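Side-chain contact in listeriolysin O (Listeria monocytogenes, PDB 4CDB), which lyses host cells by binding cholesterol-containing membranes, changing conformation and inserting into them as an oligomeric pore: residues R150-E153 and K154-A158. Numbering follows the deposited sequence.
Sequences RWNE and KYAQA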
loop_
_atom_site.group_PDB
_atom_site.type_symbol
_atom_site.label_atom_id
_atom_site.label_comp_id
_atom_site.label_asym_id
_atom_site.label_seq_id
_atom_site.Cartn_x
_atom_site.Cartn_y
_atom_site.Cartn_z
ATOM N N ARG A 150 -30.729 8.490 18.309
ATOM C CA ARG A 150 -31.400 7.564 19.215
ATOM C C ARG A 150 -30.396 6.795 20.072
ATOM O O ARG A 150 -30.646 6.531 21.250
ATOM C CB ARG A 150 -32.308 6.604 18.437
ATOM C CG ARG A 150 -33.792 6.848 18.670
ATOM C CD ARG A 150 -34.641 6.454 17.465
ATOM N NE ARG A 150 -34.570 5.027 17.155
ATOM C CZ ARG A 150 -35.320 4.425 16.236
ATOM N NH1 ARG A 150 -36.205 5.124 15.537
ATOM N NH2 ARG A 150 -35.193 3.124 16.017
ATOM N N TRP A 151 -29.255 6.454 19.483
ATOM C CA TRP A 151 -28.198 5.765 20.214
ATOM C C TRP A 151 -27.511 6.703 21.202
ATOM O O TRP A 151 -27.191 6.310 22.324
ATOM C CB TRP A 151 -27.168 5.170 19.251
ATOM C CG TRP A 151 -26.074 4.405 19.950
ATOM C CD1 TRP A 151 -26.119 3.105 20.366
ATOM C CD2 TRP A 151 -24.776 4.897 20.314
ATOM N NE1 TRP A 151 -24.930 2.758 20.966
ATOM C CE2 TRP A 151 -24.090 3.841 20.946
ATOM C CE3 TRP A 151 -24.129 6.127 20.165
ATOM C CZ2 TRP A 151 -22.788 3.978 21.431
ATOM C CZ3 TRP A 151 -22.838 6.262 20.647
ATOM C CH2 TRP A 151 -22.181 5.195 21.271
ATOM N N ASN A 152 -27.288 7.943 20.776
ATOM C CA ASN A 152 -26.643 8.943 21.620
ATOM C C ASN A 152 -27.476 9.316 22.845
ATOM O O ASN A 152 -26.949 9.839 23.825
ATOM C CB ASN A 152 -26.315 10.203 20.812
ATOM C CG ASN A 152 -25.180 9.992 19.827
ATOM O OD1 ASN A 152 -24.226 9.266 20.105
ATOM N ND2 ASN A 152 -25.275 10.635 18.669
ATOM N N GLU A 153 -28.775 9.043 22.783
ATOM C CA GLU A 153 -29.696 9.471 23.832
ATOM C C GLU A 153 -30.216 8.329 24.708
ATOM O O GLU A 153 -31.047 8.550 25.588
ATOM C CB GLU A 153 -30.877 10.236 23.224
ATOM C CG GLU A 153 -30.492 11.538 22.536
ATOM C CD GLU A 153 -31.675 12.228 21.877
ATOM O OE1 GLU A 153 -32.806 11.703 21.968
ATOM O OE2 GLU A 153 -31.473 13.298 21.265
ATOM N N LYS A 154 -29.733 7.114 24.468
ATOM C CA LYS A 154 -30.168 5.960 25.251
ATOM C C LYS A 154 -29.013 5.064 25.681
ATOM O O LYS A 154 -29.019 4.520 26.785
ATOM C CB LYS A 154 -31.184 5.119 24.473
ATOM C CG LYS A 154 -32.601 5.659 24.462
ATOM C CD LYS A 154 -33.585 4.560 24.082
ATOM C CE LYS A 154 -34.939 5.126 23.690
ATOM N NZ LYS A 154 -35.859 4.054 23.215
ATOM N N TYR A 155 -28.028 4.901 24.804
ATOM C CA TYR A 155 -26.978 3.915 25.027
ATOM C C TYR A 155 -25.584 4.523 25.134
ATOM O O TYR A 155 -24.655 3.866 25.603
ATOM C CB TYR A 155 -27.008 2.851 23.922
ATOM C CG TYR A 155 -28.375 2.242 23.711
ATOM C CD1 TYR A 155 -28.836 1.222 24.534
ATOM C CD2 TYR A 155 -29.212 2.698 22.701
ATOM C CE1 TYR A 155 -30.092 0.669 24.351
ATOM C CE2 TYR A 155 -30.468 2.150 22.511
ATOM C CZ TYR A 155 -30.903 1.137 23.338
ATOM O OH TYR A 155 -32.152 0.591 23.151
ATOM N N ALA A 156 -25.442 5.773 24.703
ATOM C CA ALA A 156 -24.137 6.430 24.674
ATOM C C ALA A 156 -23.457 6.454 26.039
ATOM O O ALA A 156 -22.258 6.200 26.147
ATOM C CB ALA A 156 -24.269 7.842 24.126
ATOM N N GLN A 157 -24.229 6.753 27.078
ATOM C CA GLN A 157 -23.692 6.801 28.433
ATOM C C GLN A 157 -23.263 5.423 28.933
ATOM O O GLN A 157 -22.342 5.305 29.739
ATOM C CB GLN A 157 -24.703 7.435 29.392
ATOM C CG GLN A 157 -24.937 8.923 29.152
ATOM C CD GLN A 157 -23.763 9.789 29.585
ATOM O OE1 GLN A 157 -22.816 9.312 30.213
ATOM N NE2 GLN A 157 -23.827 11.074 29.253
ATOM N N ALA A 158 -23.924 4.381 28.441
ATOM C CA ALA A 158 -23.596 3.016 28.844
ATOM C C ALA A 158 -22.385 2.473 28.091
ATOM O O ALA A 158 -21.866 1.409 28.424
ATOM C CB ALA A 158 -24.791 2.106 28.647
#
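Three successive backbone N-H groups converge on one acceptor, the carbonyl oxygen of Trp-151. Tyr-155 N makes the main bond to Trp-151 O, 3.0 Å long, with an angle of 156° at the hydrogen. Lys-154 N and Ala-156 N add weak bonds to the same oxygen. The lysine bond is straight but long, at 3.4 Å from Lys-154 N to Trp-151 O, and the alanine bond is bent. One carbonyl thus serves three donors of the turn that follows the helix, one of them well.

Aromatic and apolar contacts accompany these bonds. The Trp-151 side chain has CG anti to the backbone N (chi1 -178°), which carries the indole alongside the residues after the helix. Ala-156 CA lies over its six-membered ring, a CH-pi contact of 4.2 Å to the centroid. The pyrrole side of the indole meets the CB of Tyr-155 obliquely, with Trp-151 NE1 3.6 Å from Tyr-155 CB. The pyrrole ring and the Tyr-155 ring are tilted by 27° and offset, with little stacking between them. Ala-156 CB also presses on the backbone of Asn-152, 3.4 Å from Asn-152 O.

Polar ends find partners elsewhere. Trp-151 NE1 donates to Pro-121 O, which fixes the turn of the buried indole. Arg-150 NH2 bonds to the carbonyls of Asp-127 and Lys-129, and Lys-154 NZ forms a weak, long ion pair with Asp-127.

This is the C-terminal end of helix 137-152, at the surface, where the chain enters the loop leading to strand 165-172. Leu-120 and Met-123, from the loop between strands 114-118 and 129-132, also pack on Trp-151.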